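Local coordinates for protein endo-beta-1,2-glucanase (Talaromyces funiculosus, PDB 6IMV) that hydrolyses beta-1,2-glucans from within the chain as a fungal endo-acting glycoside hydrolase and binds the beta-1,2-linked disaccharide sophorose, at residues Phe392-Asn403 against Phe486-Pro494. Numbering follows the deposited sequence.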
ATOM      1  N   PHE A 392      -0.856  -3.326 -14.748  1.00 13.17           N
ATOM      2  CA  PHE A 392      -1.264  -3.922 -16.030  1.00 13.28           C
ATOM      3  C   PHE A 392      -0.930  -3.029 -17.229  1.00 13.66           C
ATOM      4  O   PHE A 392      -0.633  -3.541 -18.310  1.00 14.52           O
ATOM      5  CB  PHE A 392      -2.758  -4.268 -16.017  1.00 13.20           C
ATOM      6  CG  PHE A 392      -3.044  -5.508 -15.212  1.00 13.18           C
ATOM      7  CD1 PHE A 392      -2.768  -6.758 -15.743  1.00 12.94           C
ATOM      8  CD2 PHE A 392      -3.527  -5.425 -13.916  1.00 12.92           C
ATOM      9  CE1 PHE A 392      -2.982  -7.901 -14.999  1.00 13.02           C
ATOM     10  CE2 PHE A 392      -3.747  -6.572 -13.169  1.00 12.86           C
ATOM     11  CZ  PHE A 392      -3.472  -7.808 -13.714  1.00 13.36           C
ATOM     12  N   ASP A 393      -1.027  -1.710 -17.063  1.00 13.82           N
ATOM     13  CA  ASP A 393      -0.852  -0.793 -18.181  1.00 14.14           C
ATOM     14  C   ASP A 393      -0.448   0.575 -17.626  1.00 14.63           C
ATOM     15  O   ASP A 393      -1.282   1.346 -17.196  1.00 13.97           O
ATOM     16  CB  ASP A 393      -2.134  -0.750 -19.017  1.00 14.30           C
ATOM     17  CG  ASP A 393      -2.043   0.086 -20.278  1.00 14.34           C
ATOM     18  OD1 ASP A 393      -1.251   1.066 -20.292  1.00 13.81           O
ATOM     19  OD2 ASP A 393      -2.769  -0.253 -21.244  1.00 14.37           O
ATOM     20  N   LYS A 394       0.855   0.865 -17.650  1.00 15.79           N
ATOM     21  CA  LYS A 394       1.378   2.053 -17.004  1.00 17.12           C
ATOM     22  C   LYS A 394       0.924   3.319 -17.752  1.00 15.98           C
ATOM     23  O   LYS A 394       0.766   4.347 -17.116  1.00 15.15           O
ATOM     24  CB  LYS A 394       2.883   1.914 -16.762  1.00 19.88           C
ATOM     25  CG  LYS A 394       3.784   1.802 -17.978  1.00 22.72           C
ATOM     26  CD  LYS A 394       5.166   1.286 -17.601  1.00 24.84           C
ATOM     27  CE  LYS A 394       6.191   1.589 -18.676  1.00 27.54           C
ATOM     28  NZ  LYS A 394       7.506   0.996 -18.338  1.00 29.37           N
ATOM     29  N   GLY A 395       0.671   3.228 -19.063  1.00 14.67           N
ATOM     30  CA  GLY A 395       0.154   4.354 -19.825  1.00 14.25           C
ATOM     31  C   GLY A 395      -1.234   4.757 -19.356  1.00 13.64           C
ATOM     32  O   GLY A 395      -1.489   5.928 -19.044  1.00 13.38           O
ATOM     33  N   VAL A 396      -2.131   3.772 -19.302  1.00 13.30           N
ATOM     34  CA  VAL A 396      -3.501   4.008 -18.890  1.00 13.76           C
ATOM     35  C   VAL A 396      -3.495   4.486 -17.429  1.00 13.49           C
ATOM     36  O   VAL A 396      -4.126   5.493 -17.115  1.00 12.97           O
ATOM     37  CB  VAL A 396      -4.389   2.767 -19.106  1.00 13.81           C
ATOM     38  CG1 VAL A 396      -5.745   2.929 -18.448  1.00 13.83           C
ATOM     39  CG2 VAL A 396      -4.561   2.447 -20.585  1.00 13.91           C
ATOM     40  N   GLY A 397      -2.748   3.780 -16.569  1.00 13.10           N
ATOM     41  CA  GLY A 397      -2.557   4.170 -15.173  1.00 13.20           C
ATOM     42  C   GLY A 397      -2.187   5.639 -15.037  1.00 13.08           C
ATOM     43  O   GLY A 397      -2.826   6.404 -14.301  1.00 12.86           O
ATOM     44  N   MET A 398      -1.157   6.040 -15.781  1.00 13.49           N
ATOM     45  CA  MET A 398      -0.609   7.397 -15.708  1.00 13.79           C
ATOM     46  C   MET A 398      -1.548   8.421 -16.365  1.00 13.38           C
ATOM     47  O   MET A 398      -1.544   9.583 -15.965  1.00 14.13           O
ATOM     48  CB  MET A 398       0.771   7.461 -16.357  1.00 14.49           C
ATOM     49  CG  MET A 398       1.855   6.846 -15.496  1.00 15.08           C
ATOM     50  SD  MET A 398       1.984   7.670 -13.893  1.00 17.06           S
ATOM     51  CE  MET A 398       1.140   6.469 -12.866  1.00 14.44           C
ATOM     52  N   ALA A 399      -2.348   7.999 -17.351  1.00 12.93           N
ATOM     53  CA  ALA A 399      -3.361   8.888 -17.937  1.00 12.46           C
ATOM     54  C   ALA A 399      -4.387   9.275 -16.859  1.00 12.48           C
ATOM     55  O   ALA A 399      -4.749  10.460 -16.731  1.00 12.22           O
ATOM     56  CB  ALA A 399      -4.028   8.248 -19.132  1.00 12.39           C
ATOM     57  N   TRP A 400      -4.834   8.284 -16.080  1.00 11.91           N
ATOM     58  CA  TRP A 400      -5.794   8.522 -15.010  1.00 12.09           C
ATOM     59  C   TRP A 400      -5.166   9.382 -13.911  1.00 12.21           C
ATOM     60  O   TRP A 400      -5.791  10.322 -13.411  1.00 12.25           O
ATOM     61  CB  TRP A 400      -6.339   7.202 -14.468  1.00 11.93           C
ATOM     62  CG  TRP A 400      -7.408   6.636 -15.345  1.00 11.46           C
ATOM     63  CD1 TRP A 400      -7.270   5.664 -16.293  1.00 11.18           C
ATOM     64  CD2 TRP A 400      -8.793   7.019 -15.364  1.00 11.15           C
ATOM     65  NE1 TRP A 400      -8.465   5.429 -16.903  1.00 10.69           N
ATOM     66  CE2 TRP A 400      -9.417   6.242 -16.358  1.00 10.81           C
ATOM     67  CE3 TRP A 400      -9.555   7.956 -14.663  1.00 11.30           C
ATOM     68  CZ2 TRP A 400     -10.776   6.353 -16.640  1.00 11.11           C
ATOM     69  CZ3 TRP A 400     -10.897   8.075 -14.948  1.00 11.16           C
ATOM     70  CH2 TRP A 400     -11.497   7.282 -15.922  1.00 11.14           C
ATOM     71  N   TRP A 401      -3.915   9.065 -13.561  1.00 12.57           N
ATOM     72  CA  TRP A 401      -3.123   9.822 -12.605  1.00 12.25           C
ATOM     73  C   TRP A 401      -3.048  11.300 -13.030  1.00 12.37           C
ATOM     74  O   TRP A 401      -3.327  12.198 -12.235  1.00 12.37           O
ATOM     75  CB  TRP A 401      -1.730   9.197 -12.474  1.00 12.23           C
ATOM     76  CG  TRP A 401      -0.910   9.720 -11.336  1.00 12.63           C
ATOM     77  CD1 TRP A 401      -0.772   9.160 -10.097  1.00 12.65           C
ATOM     78  CD2 TRP A 401      -0.064  10.886 -11.344  1.00 12.82           C
ATOM     79  NE1 TRP A 401       0.105   9.893  -9.343  1.00 13.00           N
ATOM     80  CE2 TRP A 401       0.546  10.963 -10.075  1.00 12.70           C
ATOM     81  CE3 TRP A 401       0.228  11.878 -12.288  1.00 12.79           C
ATOM     82  CZ2 TRP A 401       1.418  11.994  -9.731  1.00 13.17           C
ATOM     83  CZ3 TRP A 401       1.102  12.888 -11.949  1.00 13.03           C
ATOM     84  CH2 TRP A 401       1.687  12.946 -10.689  1.00 13.07           C
ATOM     85  N   ARG A 402      -2.669  11.534 -14.290  1.00 12.73           N
ATOM     86  CA  ARG A 402      -2.528  12.869 -14.858  1.00 12.76           C
ATOM     87  C   ARG A 402      -3.858  13.624 -14.739  1.00 12.79           C
ATOM     88  O   ARG A 402      -3.893  14.779 -14.287  1.00 12.34           O
ATOM     89  CB  ARG A 402      -2.081  12.793 -16.323  1.00 13.07           C
ATOM     90  CG  ARG A 402      -2.076  14.138 -17.038  1.00 13.04           C
ATOM     91  CD  ARG A 402      -1.683  14.055 -18.501  1.00 13.35           C
ATOM     92  NE  ARG A 402      -2.011  15.281 -19.217  1.00 13.16           N
ATOM     93  CZ  ARG A 402      -3.245  15.691 -19.507  1.00 13.72           C
ATOM     94  NH1 ARG A 402      -4.278  14.889 -19.319  1.00 13.35           N
ATOM     95  NH2 ARG A 402      -3.438  16.923 -19.961  1.00 14.52           N
ATOM     96  N   ASN A 403      -4.945  12.965 -15.152  1.00 13.28           N
ATOM     97  CA  ASN A 403      -6.285  13.562 -15.173  1.00 13.56           C
ATOM     98  C   ASN A 403      -6.633  14.145 -13.793  1.00 13.28           C
ATOM     99  O   ASN A 403      -7.117  15.278 -13.683  1.00 14.31           O
ATOM    100  CB  ASN A 403      -7.353  12.571 -15.649  1.00 13.72           C
ATOM    101  CG  ASN A 403      -8.590  13.271 -16.172  1.00 13.81           C
ATOM    102  OD1 ASN A 403      -8.543  13.897 -17.221  1.00 13.85           O
ATOM    103  ND2 ASN A 403      -9.696  13.179 -15.452  1.00 13.93           N
ATOM    104  N   PHE A 486      -9.372  -1.451 -21.448  1.00 13.87           N
ATOM    105  CA  PHE A 486      -9.279  -0.425 -20.430  1.00 14.49           C
ATOM    106  C   PHE A 486      -9.790   0.896 -21.014  1.00 13.92           C
ATOM    107  O   PHE A 486      -9.571   1.183 -22.188  1.00 14.23           O
ATOM    108  CB  PHE A 486      -7.844  -0.225 -19.933  1.00 14.80           C
ATOM    109  CG  PHE A 486      -7.225  -1.339 -19.125  1.00 15.15           C
ATOM    110  CD1 PHE A 486      -7.935  -2.463 -18.746  1.00 15.46           C
ATOM    111  CD2 PHE A 486      -5.906  -1.227 -18.705  1.00 16.04           C
ATOM    112  CE1 PHE A 486      -7.321  -3.469 -18.016  1.00 15.83           C
ATOM    113  CE2 PHE A 486      -5.303  -2.217 -17.947  1.00 16.29           C
ATOM    114  CZ  PHE A 486      -6.001  -3.357 -17.640  1.00 15.98           C
ATOM    115  N   CYS A 487     -10.461   1.689 -20.176  1.00 13.82           N
ATOM    116  CA  CYS A 487     -11.003   2.978 -20.583  1.00 13.94           C
ATOM    117  C   CYS A 487     -10.035   4.089 -20.166  1.00 14.29           C
ATOM    118  O   CYS A 487      -9.310   3.959 -19.174  1.00 13.74           O
ATOM    119  CB  CYS A 487     -12.392   3.193 -19.988  1.00 13.95           C
ATOM    120  SG  CYS A 487     -13.651   2.103 -20.715  1.00 13.56           S
ATOM    121  N   LEU A 488     -10.028   5.167 -20.951  1.00 14.23           N
ATOM    122  CA  LEU A 488      -9.257   6.368 -20.679  1.00 14.97           C
ATOM    123  C   LEU A 488     -10.202   7.427 -20.107  1.00 15.63           C
ATOM    124  O   LEU A 488     -11.404   7.392 -20.371  1.00 15.61           O
ATOM    125  CB  LEU A 488      -8.604   6.860 -21.980  1.00 15.30           C
ATOM    126  CG  LEU A 488      -7.294   6.184 -22.404  1.00 15.67           C
ATOM    127  CD1 LEU A 488      -6.221   6.300 -21.340  1.00 15.36           C
ATOM    128  CD2 LEU A 488      -7.510   4.722 -22.762  1.00 16.06           C
ATOM    129  N   PRO A 489      -9.692   8.399 -19.318  1.00 15.42           N
ATOM    130  CA  PRO A 489     -10.521   9.473 -18.774  1.00 16.10           C
ATOM    131  C   PRO A 489     -11.291  10.241 -19.861  1.00 16.49           C
ATOM    132  O   PRO A 489     -10.732  10.530 -20.896  1.00 14.83           O
ATOM    133  CB  PRO A 489      -9.545  10.449 -18.099  1.00 15.93           C
ATOM    134  CG  PRO A 489      -8.228   9.692 -17.973  1.00 15.87           C
ATOM    135  CD  PRO A 489      -8.276   8.528 -18.943  1.00 15.57           C
ATOM    136  N   GLN A 490     -12.565  10.548 -19.600  1.00 18.50           N
ATOM    137  CA  GLN A 490     -13.418  11.247 -20.570  1.00 20.30           C
ATOM    138  C   GLN A 490     -13.932  12.579 -20.001  1.00 20.12           C
ATOM    139  O   GLN A 490     -14.579  13.331 -20.713  1.00 20.68           O
ATOM    140  CB  GLN A 490     -14.603  10.370 -20.982  1.00 21.80           C
ATOM    141  CG  GLN A 490     -14.233   9.008 -21.535  1.00 24.65           C
ATOM    142  CD  GLN A 490     -13.476   9.104 -22.830  1.00 26.76           C
ATOM    143  OE1 GLN A 490     -13.787   9.937 -23.673  1.00 31.10           O
ATOM    144  NE2 GLN A 490     -12.467   8.260 -22.992  1.00 29.17           N
ATOM    145  N   GLU A 491     -13.676  12.843 -18.717  1.00 19.35           N
ATOM    146  CA  GLU A 491     -14.071  14.073 -18.045  1.00 19.85           C
ATOM    147  C   GLU A 491     -12.845  14.621 -17.303  1.00 18.40           C
ATOM    148  O   GLU A 491     -12.002  13.843 -16.829  1.00 17.80           O
ATOM    149  CB  GLU A 491     -15.206  13.805 -17.047  1.00 20.80           C
ATOM    150  CG  GLU A 491     -16.571  13.582 -17.678  1.00 22.02           C
ATOM    151  CD  GLU A 491     -16.855  12.197 -18.250  1.00 23.38           C
ATOM    152  OE1 GLU A 491     -16.285  11.195 -17.760  1.00 23.47           O
ATOM    153  OE2 GLU A 491     -17.667  12.123 -19.195  1.00 25.35           O
ATOM    154  N   THR A 492     -12.766  15.949 -17.185  1.00 17.16           N
ATOM    155  CA  THR A 492     -11.749  16.611 -16.375  1.00 17.79           C
ATOM    156  C   THR A 492     -12.334  16.976 -15.003  1.00 17.53           C
ATOM    157  O   THR A 492     -13.552  17.051 -14.829  1.00 17.49           O
ATOM    158  CB  THR A 492     -11.195  17.847 -17.095  1.00 18.00           C
ATOM    159  OG1 THR A 492     -12.297  18.697 -17.412  1.00 17.88           O
ATOM    160  CG2 THR A 492     -10.432  17.488 -18.352  1.00 18.32           C
ATOM    161  N   VAL A 493     -11.445  17.172 -14.027  1.00 16.86           N
ATOM    162  CA  VAL A 493     -11.819  17.729 -12.754  1.00 17.33           C
ATOM    163  C   VAL A 493     -12.252  19.173 -13.011  1.00 17.36           C
ATOM    164  O   VAL A 493     -11.463  19.954 -13.523  1.00 15.95           O
ATOM    165  CB  VAL A 493     -10.669  17.662 -11.727  1.00 17.18           C
ATOM    166  CG1 VAL A 493     -11.064  18.307 -10.404  1.00 17.62           C
ATOM    167  CG2 VAL A 493     -10.194  16.231 -11.500  1.00 17.08           C
ATOM    168  N   PRO A 494     -13.501  19.577 -12.681  1.00 18.05           N
ATOM    169  CA  PRO A 494     -13.922  20.968 -12.867  1.00 18.86           C
ATOM    170  C   PRO A 494     -13.014  21.974 -12.137  1.00 19.61           C
ATOM    171  O   PRO A 494     -12.529  21.689 -11.035  1.00 19.14           O
ATOM    172  CB  PRO A 494     -15.337  20.984 -12.248  1.00 18.30           C
ATOM    173  CG  PRO A 494     -15.817  19.558 -12.365  1.00 18.21           C
ATOM    174  CD  PRO A 494     -14.571  18.736 -12.114  1.00 18.20           C
TER
HETATM  175  O   HOH W   1      -8.723  17.055 -14.964  1.00 13.82           O
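Trp400 and Pro489 show how an extended, irregular tail can be fixed along a helix by side chains that reach for its main chain. The tail 486-494 runs beside helix 394-405, with the indole of Trp400 at the middle of the seam. Followed outward, its CG stands beside the backbone N and anti to the carbonyl carbon (chi1 -80°), which carries the indole over to the tail. CG, CD2 and CE3 lie against Pro489 CG, CD1 near Cys487 O; CE2 is 3.6 Å from Pro489 CD, a methylene that sits over the five-membered ring, 3.7 Å from its centroid, as a CH-pi contact. NE1 donates a 2.8 Å hydrogen bond to Cys487 O, which lies almost in the indole plane, with an N-H...O angle of 161°. CZ2 packs against Pro489 N and Leu488 C, CZ3 and CH2 against Pro489 CA. Edge bond and face contact together probably fix the rotation of the indole.

One turn on, Asn403 repeats the principle with an amide. Its CG rests 3.5 Å from Pro489 CB, while ND2 gives a 2.8 Å bond to Glu491 O, approaching in the carbonyl plane; the same nitrogen also bonds Pro341 O. A water then links Asn403 O to Val493 N.

Toward the helix start the seam is mostly apolar: Val396 CG1 packs on Phe486 CB and Cys487 O, Leu488 CD1 meets Ala399 CB at 3.7 Å, and the Phe486 ring presents its edge to CB of Phe392, 3.7 Å from CZ, and to CB of Asp393. Asp393 OD1 accepts the N-H of Val396 from above the carboxylate plane, the N-cap bond. A disulfide ties Cys487 to Cys333 of helix 318-337. The whole is a C-terminal tail strapped across an N-capped helix by side-chain-to-backbone hydrogen bonds and a proline-tryptophan CH-pi contact.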